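Local coordinates for protein halohydrin dehalogenase (Rhizobium radiobacter, PDB 4IY1) that probably catalyses the dehalogenation of vicinal halohydrins to epoxides and, in reverse, epoxide opening by nucleophiles such as cyanide, at residues G125-I130 / I168-I173; N79-V84 / P184-S189; W86-K91 / W139-T144. The protein carries 37 engineered substitutions. All blocks are in the same frame, centred on the assembly; numbering follows the deposited sequence.

Contact 1 (G125-I130 / I168-I173)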
loop_
_atom_site.group_PDB
_atom_site.type_symbol
_atom_site.label_atom_id
_atom_site.label_comp_id
_atom_site.label_asym_id
_atom_site.label_seq_id
_atom_site.Cartn_x
_atom_site.Cartn_y
_atom_site.Cartn_z
ATOM N N GLY B 125 -3.215 -23.424 14.405
ATOM C CA GLY B 125 -4.347 -23.204 13.523
ATOM C C GLY B 125 -3.871 -22.261 12.428
ATOM O O GLY B 125 -2.790 -21.670 12.537
ATOM N N HIS B 126 -4.618 -22.214 11.331
ATOM C CA HIS B 126 -4.364 -21.257 10.266
ATOM C C HIS B 126 -5.695 -20.754 9.820
ATOM O O HIS B 126 -6.653 -21.527 9.727
ATOM C CB HIS B 126 -3.669 -21.941 9.089
ATOM C CG HIS B 126 -2.262 -22.362 9.381
ATOM N ND1 HIS B 126 -1.972 -23.537 9.961
ATOM C CD2 HIS B 126 -1.035 -21.793 9.017
ATOM C CE1 HIS B 126 -0.628 -23.649 10.117
ATOM N NE2 HIS B 126 -0.052 -22.606 9.513
ATOM N N ILE B 127 -5.766 -19.452 9.548
ATOM C CA ILE B 127 -6.988 -18.814 9.132
ATOM C C ILE B 127 -6.782 -18.011 7.857
ATOM O O ILE B 127 -5.800 -17.266 7.731
ATOM C CB ILE B 127 -7.494 -17.872 10.240
ATOM C CG1 ILE B 127 -7.853 -18.704 11.493
ATOM C CG2 ILE B 127 -8.716 -17.091 9.767
ATOM C CD1 ILE B 127 -8.467 -17.844 12.577
ATOM N N ILE B 128 -7.617 -18.288 6.864
ATOM C CA ILE B 128 -7.426 -17.743 5.514
ATOM C C ILE B 128 -8.755 -17.219 5.039
ATOM O O ILE B 128 -9.729 -17.942 5.043
ATOM C CB ILE B 128 -6.981 -18.815 4.523
ATOM C CG1 ILE B 128 -5.586 -19.282 4.840
ATOM C CG2 ILE B 128 -7.035 -18.292 3.091
ATOM C CD1 ILE B 128 -5.333 -20.727 4.449
ATOM N N PHE B 129 -8.818 -15.912 4.800
ATOM C CA PHE B 129 -9.975 -15.283 4.198
ATOM C C PHE B 129 -9.750 -15.235 2.678
ATOM O O PHE B 129 -8.762 -14.666 2.210
ATOM C CB PHE B 129 -10.104 -13.844 4.712
ATOM C CG PHE B 129 -10.457 -13.734 6.187
ATOM C CD1 PHE B 129 -10.425 -12.511 6.815
ATOM C CD2 PHE B 129 -10.801 -14.862 6.932
ATOM C CE1 PHE B 129 -10.744 -12.381 8.161
ATOM C CE2 PHE B 129 -11.081 -14.760 8.281
ATOM C CZ PHE B 129 -11.039 -13.517 8.902
ATOM N N ILE B 130 -10.728 -15.686 1.910
ATOM C CA ILE B 130 -10.713 -15.373 0.489
ATOM C C ILE B 130 -11.471 -14.085 0.191
ATOM O O ILE B 130 -12.687 -14.031 0.337
ATOM C CB ILE B 130 -11.156 -16.580 -0.378
ATOM C CG1 ILE B 130 -10.236 -17.754 -0.074
ATOM C CG2 ILE B 130 -11.003 -16.244 -1.860
ATOM C CD1 ILE B 130 -10.687 -19.045 -0.698
ATOM N N ILE B 168 -0.798 -18.623 15.577
ATOM C CA ILE B 168 -1.833 -18.842 14.564
ATOM C C ILE B 168 -1.669 -17.812 13.451
ATOM O O ILE B 168 -2.095 -16.663 13.620
ATOM C CB ILE B 168 -3.217 -18.626 15.181
ATOM C CG1 ILE B 168 -3.508 -19.706 16.223
ATOM C CG2 ILE B 168 -4.326 -18.634 14.133
ATOM C CD1 ILE B 168 -4.610 -19.311 17.162
ATOM N N PRO B 169 -1.164 -18.238 12.267
ATOM C CA PRO B 169 -0.997 -17.303 11.144
ATOM C C PRO B 169 -2.335 -16.949 10.530
ATOM O O PRO B 169 -3.244 -17.778 10.528
ATOM C CB PRO B 169 -0.156 -18.110 10.139
ATOM C CG PRO B 169 0.572 -19.119 10.998
ATOM C CD PRO B 169 -0.489 -19.520 11.995
ATOM N N VAL B 170 -2.511 -15.686 10.140
ATOM C CA VAL B 170 -3.770 -15.272 9.490
ATOM C C VAL B 170 -3.438 -14.587 8.138
ATOM O O VAL B 170 -2.475 -13.853 8.059
ATOM C CB VAL B 170 -4.566 -14.308 10.392
ATOM C CG1 VAL B 170 -5.889 -13.946 9.781
ATOM C CG2 VAL B 170 -4.790 -14.906 11.812
ATOM N N PHE B 171 -4.190 -14.904 7.085
ATOM C CA PHE B 171 -3.841 -14.514 5.704
ATOM C C PHE B 171 -5.122 -14.081 5.017
ATOM O O PHE B 171 -6.184 -14.646 5.302
ATOM C CB PHE B 171 -3.301 -15.707 4.904
ATOM C CG PHE B 171 -2.075 -16.312 5.472
ATOM C CD1 PHE B 171 -2.123 -17.546 6.072
ATOM C CD2 PHE B 171 -0.842 -15.654 5.364
ATOM C CE1 PHE B 171 -0.974 -18.138 6.569
ATOM C CE2 PHE B 171 0.299 -16.219 5.895
ATOM C CZ PHE B 171 0.240 -17.452 6.492
ATOM N N ALA B 172 -5.021 -13.158 4.055
ATOM C CA ALA B 172 -6.112 -12.950 3.078
ATOM C C ALA B 172 -5.640 -13.231 1.639
ATOM O O ALA B 172 -4.516 -12.899 1.273
ATOM C CB ALA B 172 -6.672 -11.536 3.170
ATOM N N ILE B 173 -6.495 -13.853 0.834
ATOM C CA ILE B 173 -6.161 -14.057 -0.575
ATOM C C ILE B 173 -7.120 -13.234 -1.405
ATOM O O ILE B 173 -8.321 -13.432 -1.343
ATOM C CB ILE B 173 -6.261 -15.538 -1.006
ATOM C CG1 ILE B 173 -5.162 -16.363 -0.352
ATOM C CG2 ILE B 173 -6.128 -15.655 -2.542
ATOM C CD1 ILE B 173 -5.397 -17.878 -0.473
#

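Contact 2 (N79-V84 / P184-S189). Engineered in segment 79-84: Ala82 (natural residue Phe), Pro83 (natural residue Ala), Val84 (natural residue Pro). Engineered in segment 184-189: Tyr186 (natural residue Phe), Ser189 (natural residue Thr).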
loop_
_atom_site.group_PDB
_atom_site.type_symbol
_atom_site.label_atom_id
_atom_site.label_comp_id
_atom_site.label_asym_id
_atom_site.label_seq_id
_atom_site.Cartn_x
_atom_site.Cartn_y
_atom_site.Cartn_z
ATOM N N ASN B 79 -14.332 -18.613 2.534
ATOM C CA ASN B 79 -14.470 -18.388 1.095
ATOM C C ASN B 79 -15.760 -17.628 0.861
ATOM O O ASN B 79 -16.832 -18.215 0.710
ATOM C CB ASN B 79 -14.478 -19.749 0.369
ATOM C CG ASN B 79 -14.796 -19.642 -1.118
ATOM O OD1 ASN B 79 -14.129 -18.928 -1.865
ATOM N ND2 ASN B 79 -15.797 -20.399 -1.561
ATOM N N ASP B 80 -15.679 -16.309 0.947
ATOM C CA ASP B 80 -16.862 -15.489 1.018
ATOM C C ASP B 80 -17.338 -14.945 -0.326
ATOM O O ASP B 80 -16.539 -14.531 -1.178
ATOM C CB ASP B 80 -16.664 -14.369 2.034
ATOM C CG ASP B 80 -16.581 -14.899 3.460
ATOM O OD1 ASP B 80 -17.555 -15.557 3.922
ATOM O OD2 ASP B 80 -15.482 -14.812 4.040
ATOM N N ILE B 81 -18.652 -14.966 -0.522
ATOM C CA ILE B 81 -19.225 -14.609 -1.807
ATOM C C ILE B 81 -20.419 -13.716 -1.595
ATOM O O ILE B 81 -21.031 -13.733 -0.531
ATOM C CB ILE B 81 -19.627 -15.857 -2.622
ATOM C CG1 ILE B 81 -20.648 -16.683 -1.818
ATOM C CG2 ILE B 81 -18.379 -16.714 -2.878
ATOM C CD1 ILE B 81 -21.243 -17.856 -2.563
ATOM N N ALA B 82 -20.645 -12.819 -2.543
ATOM C CA ALA B 82 -21.881 -12.074 -2.581
ATOM C C ALA B 82 -22.054 -11.560 -3.972
ATOM O O ALA B 82 -21.064 -11.334 -4.681
ATOM C CB ALA B 82 -21.847 -10.919 -1.593
ATOM N N PRO B 83 -23.310 -11.377 -4.389
ATOM C CA PRO B 83 -23.511 -10.843 -5.728
ATOM C C PRO B 83 -22.966 -9.427 -5.811
ATOM O O PRO B 83 -23.352 -8.580 -5.005
ATOM C CB PRO B 83 -25.043 -10.850 -5.879
ATOM C CG PRO B 83 -25.489 -11.963 -4.993
ATOM C CD PRO B 83 -24.561 -11.903 -3.807
ATOM N N VAL B 84 -22.024 -9.198 -6.725
ATOM C CA VAL B 84 -21.770 -7.861 -7.257
ATOM C C VAL B 84 -22.689 -7.554 -8.439
ATOM O O VAL B 84 -22.713 -8.292 -9.432
ATOM C CB VAL B 84 -20.313 -7.692 -7.732
ATOM C CG1 VAL B 84 -19.863 -8.880 -8.580
ATOM C CG2 VAL B 84 -20.173 -6.403 -8.520
ATOM N N PRO B 184 -20.971 -18.654 -10.867
ATOM C CA PRO B 184 -20.978 -17.250 -11.285
ATOM C C PRO B 184 -20.045 -16.360 -10.448
ATOM O O PRO B 184 -19.840 -15.191 -10.794
ATOM C CB PRO B 184 -22.437 -16.830 -11.063
ATOM C CG PRO B 184 -22.925 -17.744 -9.973
ATOM C CD PRO B 184 -22.247 -19.050 -10.239
ATOM N N TYR B 185 -19.536 -16.904 -9.335
ATOM C CA TYR B 185 -18.626 -16.186 -8.450
ATOM C C TYR B 185 -17.188 -16.640 -8.731
ATOM O O TYR B 185 -16.762 -17.667 -8.197
ATOM C CB TYR B 185 -18.983 -16.491 -6.973
ATOM C CG TYR B 185 -20.434 -16.222 -6.608
ATOM C CD1 TYR B 185 -20.882 -14.923 -6.357
ATOM C CD2 TYR B 185 -21.360 -17.263 -6.519
ATOM C CE1 TYR B 185 -22.211 -14.667 -6.070
ATOM C CE2 TYR B 185 -22.691 -17.019 -6.192
ATOM C CZ TYR B 185 -23.113 -15.722 -5.991
ATOM O OH TYR B 185 -24.432 -15.465 -5.687
ATOM N N TYR B 186 -16.431 -15.911 -9.556
ATOM C CA TYR B 186 -16.837 -14.634 -10.168
ATOM C C TYR B 186 -16.445 -14.613 -11.635
ATOM O O TYR B 186 -16.652 -13.598 -12.315
ATOM C CB TYR B 186 -16.171 -13.426 -9.467
ATOM C CG TYR B 186 -16.766 -13.129 -8.106
ATOM C CD1 TYR B 186 -17.887 -12.313 -7.976
ATOM C CD2 TYR B 186 -16.288 -13.777 -6.966
ATOM C CE1 TYR B 186 -18.452 -12.070 -6.736
ATOM C CE2 TYR B 186 -16.882 -13.577 -5.734
ATOM C CZ TYR B 186 -17.944 -12.713 -5.622
ATOM O OH TYR B 186 -18.507 -12.513 -4.385
ATOM N N TYR B 187 -15.827 -15.695 -12.114
ATOM C CA TYR B 187 -15.369 -15.734 -13.517
ATOM C C TYR B 187 -15.725 -17.059 -14.171
ATOM O O TYR B 187 -14.843 -17.900 -14.406
ATOM C CB TYR B 187 -13.853 -15.479 -13.612
ATOM C CG TYR B 187 -13.481 -14.026 -13.469
ATOM C CD1 TYR B 187 -13.346 -13.439 -12.206
ATOM C CD2 TYR B 187 -13.383 -13.207 -14.581
ATOM C CE1 TYR B 187 -13.066 -12.086 -12.069
ATOM C CE2 TYR B 187 -13.104 -11.850 -14.455
ATOM C CZ TYR B 187 -12.932 -11.295 -13.198
ATOM O OH TYR B 187 -12.597 -9.950 -13.086
ATOM N N PRO B 188 -17.038 -17.287 -14.388
ATOM C CA PRO B 188 -17.510 -18.540 -14.964
ATOM C C PRO B 188 -16.910 -18.777 -16.366
ATOM O O PRO B 188 -16.629 -17.808 -17.102
ATOM C CB PRO B 188 -19.043 -18.362 -15.020
ATOM C CG PRO B 188 -19.269 -16.903 -14.957
ATOM C CD PRO B 188 -18.130 -16.329 -14.156
ATOM N N SER B 189 -16.547 -20.033 -16.629
ATOM C CA SER B 189 -15.950 -20.451 -17.900
ATOM C C SER B 189 -16.605 -19.742 -19.085
ATOM O O SER B 189 -15.925 -19.091 -19.888
ATOM C CB SER B 189 -16.055 -21.967 -18.056
ATOM O OG SER B 189 -15.298 -22.632 -17.050
#

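Contact 3 (W86-K91 / W139-T144). Engineered in segment 86-91: Trp86 (natural residue Phe), Arg87 (natural residue Gln).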
loop_
_atom_site.group_PDB
_atom_site.type_symbol
_atom_site.label_atom_id
_atom_site.label_comp_id
_atom_site.label_asym_id
_atom_site.label_seq_id
_atom_site.Cartn_x
_atom_site.Cartn_y
_atom_site.Cartn_z
ATOM N N TRP B 86 -23.190 -3.909 -10.535
ATOM C CA TRP B 86 -22.707 -2.528 -10.619
ATOM C C TRP B 86 -23.829 -1.526 -10.547
ATOM O O TRP B 86 -24.897 -1.742 -11.118
ATOM C CB TRP B 86 -21.919 -2.328 -11.906
ATOM C CG TRP B 86 -21.007 -3.489 -12.246
ATOM C CD1 TRP B 86 -21.376 -4.796 -12.577
ATOM C CD2 TRP B 86 -19.541 -3.473 -12.334
ATOM N NE1 TRP B 86 -20.264 -5.566 -12.846
ATOM C CE2 TRP B 86 -19.135 -4.838 -12.711
ATOM C CE3 TRP B 86 -18.559 -2.506 -12.136
ATOM C CZ2 TRP B 86 -17.811 -5.192 -12.868
ATOM C CZ3 TRP B 86 -17.224 -2.877 -12.313
ATOM C CH2 TRP B 86 -16.863 -4.183 -12.691
ATOM N N ARG B 87 -23.600 -0.417 -9.849
ATOM C CA ARG B 87 -24.645 0.585 -9.617
ATOM C C ARG B 87 -24.027 1.841 -9.021
ATOM O O ARG B 87 -22.996 1.768 -8.349
ATOM C CB ARG B 87 -25.721 0.050 -8.666
ATOM C CG ARG B 87 -25.959 -1.450 -8.761
ATOM C CD ARG B 87 -27.073 -1.918 -7.833
ATOM N NE ARG B 87 -28.394 -1.670 -8.398
ATOM C CZ ARG B 87 -29.161 -0.630 -8.084
ATOM N NH1 ARG B 87 -28.759 0.256 -7.176
ATOM N NH2 ARG B 87 -30.337 -0.475 -8.683
ATOM N N PRO B 88 -24.645 3.004 -9.277
ATOM C CA PRO B 88 -24.151 4.259 -8.737
ATOM C C PRO B 88 -24.614 4.411 -7.297
ATOM O O PRO B 88 -25.634 3.827 -6.910
ATOM C CB PRO B 88 -24.821 5.322 -9.631
ATOM C CG PRO B 88 -25.708 4.573 -10.593
ATOM C CD PRO B 88 -25.883 3.193 -10.042
ATOM N N ILE B 89 -23.846 5.157 -6.507
ATOM C CA ILE B 89 -24.059 5.252 -5.062
ATOM C C ILE B 89 -25.497 5.675 -4.731
ATOM O O ILE B 89 -26.164 5.044 -3.905
ATOM C CB ILE B 89 -23.063 6.240 -4.409
ATOM C CG1 ILE B 89 -23.444 6.518 -2.949
ATOM C CG2 ILE B 89 -23.002 7.538 -5.196
ATOM C CD1 ILE B 89 -22.777 5.600 -1.954
ATOM N N ASP B 90 -25.983 6.717 -5.402
ATOM C CA ASP B 90 -27.322 7.238 -5.136
ATOM C C ASP B 90 -28.472 6.243 -5.400
ATOM O O ASP B 90 -29.562 6.413 -4.861
ATOM C CB ASP B 90 -27.556 8.554 -5.875
ATOM C CG ASP B 90 -27.303 8.442 -7.372
ATOM O OD1 ASP B 90 -26.336 7.763 -7.783
ATOM O OD2 ASP B 90 -28.059 9.065 -8.141
ATOM N N LYS B 91 -28.197 5.179 -6.153
ATOM C CA LYS B 91 -29.203 4.147 -6.469
ATOM C C LYS B 91 -29.360 3.079 -5.387
ATOM O O LYS B 91 -30.473 2.621 -5.118
ATOM C CB LYS B 91 -28.871 3.445 -7.793
ATOM C CG LYS B 91 -29.175 4.254 -9.047
ATOM C CD LYS B 91 -30.324 5.231 -8.836
ATOM C CE LYS B 91 -30.851 5.704 -10.184
ATOM N NZ LYS B 91 -31.790 6.850 -10.018
ATOM N N TRP B 139 -11.775 -0.401 -10.365
ATOM C CA TRP B 139 -13.171 -0.309 -10.862
ATOM C C TRP B 139 -13.943 0.894 -10.392
ATOM O O TRP B 139 -13.665 1.442 -9.324
ATOM C CB TRP B 139 -13.952 -1.562 -10.514
ATOM C CG TRP B 139 -13.491 -2.767 -11.281
ATOM C CD1 TRP B 139 -13.705 -3.057 -12.630
ATOM C CD2 TRP B 139 -12.638 -3.828 -10.795
ATOM N NE1 TRP B 139 -13.135 -4.252 -12.963
ATOM C CE2 TRP B 139 -12.453 -4.752 -11.915
ATOM C CE3 TRP B 139 -12.064 -4.127 -9.567
ATOM C CZ2 TRP B 139 -11.708 -5.899 -11.797
ATOM C CZ3 TRP B 139 -11.310 -5.289 -9.457
ATOM C CH2 TRP B 139 -11.138 -6.158 -10.547
ATOM N N LYS B 140 -14.969 1.285 -11.153
ATOM C CA LYS B 140 -15.948 2.243 -10.664
ATOM C C LYS B 140 -17.351 1.649 -10.573
ATOM O O LYS B 140 -17.583 0.517 -10.994
ATOM C CB LYS B 140 -15.930 3.517 -11.495
ATOM C CG LYS B 140 -15.734 3.305 -12.989
ATOM C CD LYS B 140 -15.709 4.637 -13.724
ATOM C CE LYS B 140 -16.227 4.504 -15.157
ATOM N NZ LYS B 140 -16.946 5.760 -15.576
ATOM N N GLU B 141 -18.230 2.325 -9.844
ATOM C CA GLU B 141 -19.569 1.779 -9.503
ATOM C C GLU B 141 -19.614 0.403 -8.840
ATOM O O GLU B 141 -20.660 -0.266 -8.875
ATOM C CB GLU B 141 -20.480 1.761 -10.723
ATOM C CG GLU B 141 -21.333 3.000 -10.827
ATOM C CD GLU B 141 -22.053 3.074 -12.148
ATOM O OE1 GLU B 141 -22.016 4.159 -12.775
ATOM O OE2 GLU B 141 -22.611 2.029 -12.564
ATOM N N LEU B 142 -18.481 -0.007 -8.260
ATOM C CA LEU B 142 -18.328 -1.286 -7.570
ATOM C C LEU B 142 -18.150 -1.057 -6.052
ATOM O O LEU B 142 -17.557 -1.872 -5.354
ATOM C CB LEU B 142 -17.089 -1.997 -8.127
ATOM C CG LEU B 142 -16.965 -3.503 -7.914
ATOM C CD1 LEU B 142 -18.205 -4.191 -8.447
ATOM C CD2 LEU B 142 -15.706 -4.068 -8.561
ATOM N N SER B 143 -18.715 0.022 -5.540
ATOM C CA SER B 143 -18.226 0.631 -4.309
ATOM C C SER B 143 -18.538 -0.142 -3.021
ATOM O O SER B 143 -17.669 -0.321 -2.165
ATOM C CB SER B 143 -18.712 2.079 -4.198
ATOM O OG SER B 143 -19.912 2.155 -3.447
ATOM N N THR B 144 -19.760 -0.621 -2.888
ATOM C CA THR B 144 -20.108 -1.441 -1.737
ATOM C C THR B 144 -19.236 -2.693 -1.679
ATOM O O THR B 144 -18.737 -3.068 -0.612
ATOM C CB THR B 144 -21.592 -1.882 -1.779
ATOM O OG1 THR B 144 -21.854 -2.536 -3.019
ATOM C CG2 THR B 144 -22.532 -0.681 -1.640
#

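Contact 1 (G125-I130 / I168-I173)
With CG of His126 beside its own backbone N and opposite the carbonyl carbon (chi1 -69°), the imidazole lies against Pro169, whose CD sits over one ring face in a CH-pi contact, 4.1 Å from the centroid of the His126 ring. Phe171 lies on the same face of the sheet as Ile128, and its first torsion (-60°) lays the CD1 edge of its ring against Ile128 CG1, 4.1 Å away. Further along this face, CG2 of Ile128 touches CD1 of Ile173 at 3.9 Å. The other face carries Ile127 beside Val170 and Phe129 beside Ala172, covered by helices 94-122 and 143-163.

Between the faces, four backbone bonds tie two parallel strands in register. Ile127 N gives to Pro169 O and Ile127 O takes Phe171 N (2.9 Å); two residues on, Phe129 N gives to Phe171 O and Phe129 O takes Ile173 N (2.8 Å). Outside the pair, NE2 of His126 bonds Asp230 OD1, so its ring is held at its far end as well.

These are adjacent strands of the Rossmann-type sheet, joined through helix 143-163 in a beta-alpha-beta crossover. Chemically, a buried, almost wholly aliphatic and aromatic contact is stitched by those four backbone bonds, with a polar side-chain bond, His126 to Asp230, at one end.

Contact 2 (N79-V84 / P184-S189)
Tyr185 leans its ring across Ile81, and following it outward from CB explains much of the contact. CB lies 4.1 Å from CG2 of Ile81, and CG faces CB of the same isoleucine. Farther out, the CD2-CE2 side of the ring passes under CD1 of Ile81, a CH-pi contact in which CD1 stands 4.2 Å from the centroid of the Tyr185 ring, toward its rim. Ile81 reaches there because its CG1 lies between the backbone N and the carbonyl carbon (chi1 59°). Along the other edge, CE1 comes to within 3.8 Å of the carbonyl carbon of Ala82, and at the tip OH meets CG of Pro83 at 3.7 Å. Ala82, Pro83 and Val84 are engineered, as is Tyr186.

An alanine at Tyr185 would remove the ring, and Ile81 CD1 and the Pro83 ring would probably lose the surface they rest on.

Tyr186, reached through a cis peptide bond, turns its hydroxyl to the same loop: OH donates to Ala82 O at 2.8 Å, the donor tilted 19° from the carbonyl plane. Val84 CG1 touches the edge of this ring at CE1, 3.9 Å away, though Val84 is poorly ordered. Phe12 meets Tyr186 edge-to-face from the loop after strand 3-6.

Both segments are loops that follow strands 75-79 and 170-175 of the parallel sheet. Aromatic loops at the C-terminal ends of these strands are consistent with the active-site region of the short-chain dehydrogenase/reductase fold, which halohydrin dehalogenases share.

Contact 3 (W86-K91 / W139-T144)
Trp86, an engineered residue, drives the edge of its six-membered ring at the face of Trp139. CH2 of Trp86 comes within 3.4 Å of Trp139 CD1, and the two planes stand 70° apart in an offset edge-to-face pair. Along the same edge, CE3 of Trp86 lies 3.4 Å from Lys140 O, close to the plane of the indole. One face of that indole takes CD1 of Leu142, a CH-pi contact almost on the ring normal, 4.1 Å from the centroid of the Trp86 six-membered ring. The ring is thus met by Trp139 and Lys140 O at its edge and by Leu142 on a face.

What fixes the backbones is one straight hydrogen bond, from the backbone N of the engineered Arg87 to Glu141 O at 3.1 Å, lying in the carbonyl plane. Glu141 has a left-handed backbone conformation (phi 54°), and its side chain runs beside the opposite segment, CG packing 3.2 Å from Arg87 O and 3.7 Å from Pro88 N. Leu142 follows as the N-cap of helix 143-163.

The next shell belongs largely to other chains. Glu141 OE2 makes a salt bridge with Arg248 of the second subunit, whose Trp249 also meets Trp86 edge-to-face; Lys140 NZ pairs with Glu165 of the third subunit. Within the chain, Phe243 meets the Trp139 ring at a shallow angle.

Only one hydrogen bond joins these two loops, so much of their contact rests on the indole. The charged groups of Lys140 and Glu141 find their mates across subunit boundaries, so the loop pair also forms part of the subunit interfaces.

Overall arrangement
Contact 1 is the core of the three: paired strands of the parallel sheet, untouched by other chains and held by regular backbone bonds. Contacts 2 and 3 are partly buried loop pairings, in which aromatic rings do most of the work and hydrogen bonding across each pair is sparse. Residues 79-84 and 86-91 belong to one connection between strand 75-79 and helix 94-122; contacts 2 and 3 adjoin near Val84 and Leu142, the detail doubtful because Val84 is poorly ordered. Ile130 of contact 1 touches Asn79 of contact 2, whereas contacts 1 and 3 stay about 12 Å apart at their nearest atoms, linked through helix 143-163. Contact 3 alone has charged side chains paired with other subunits.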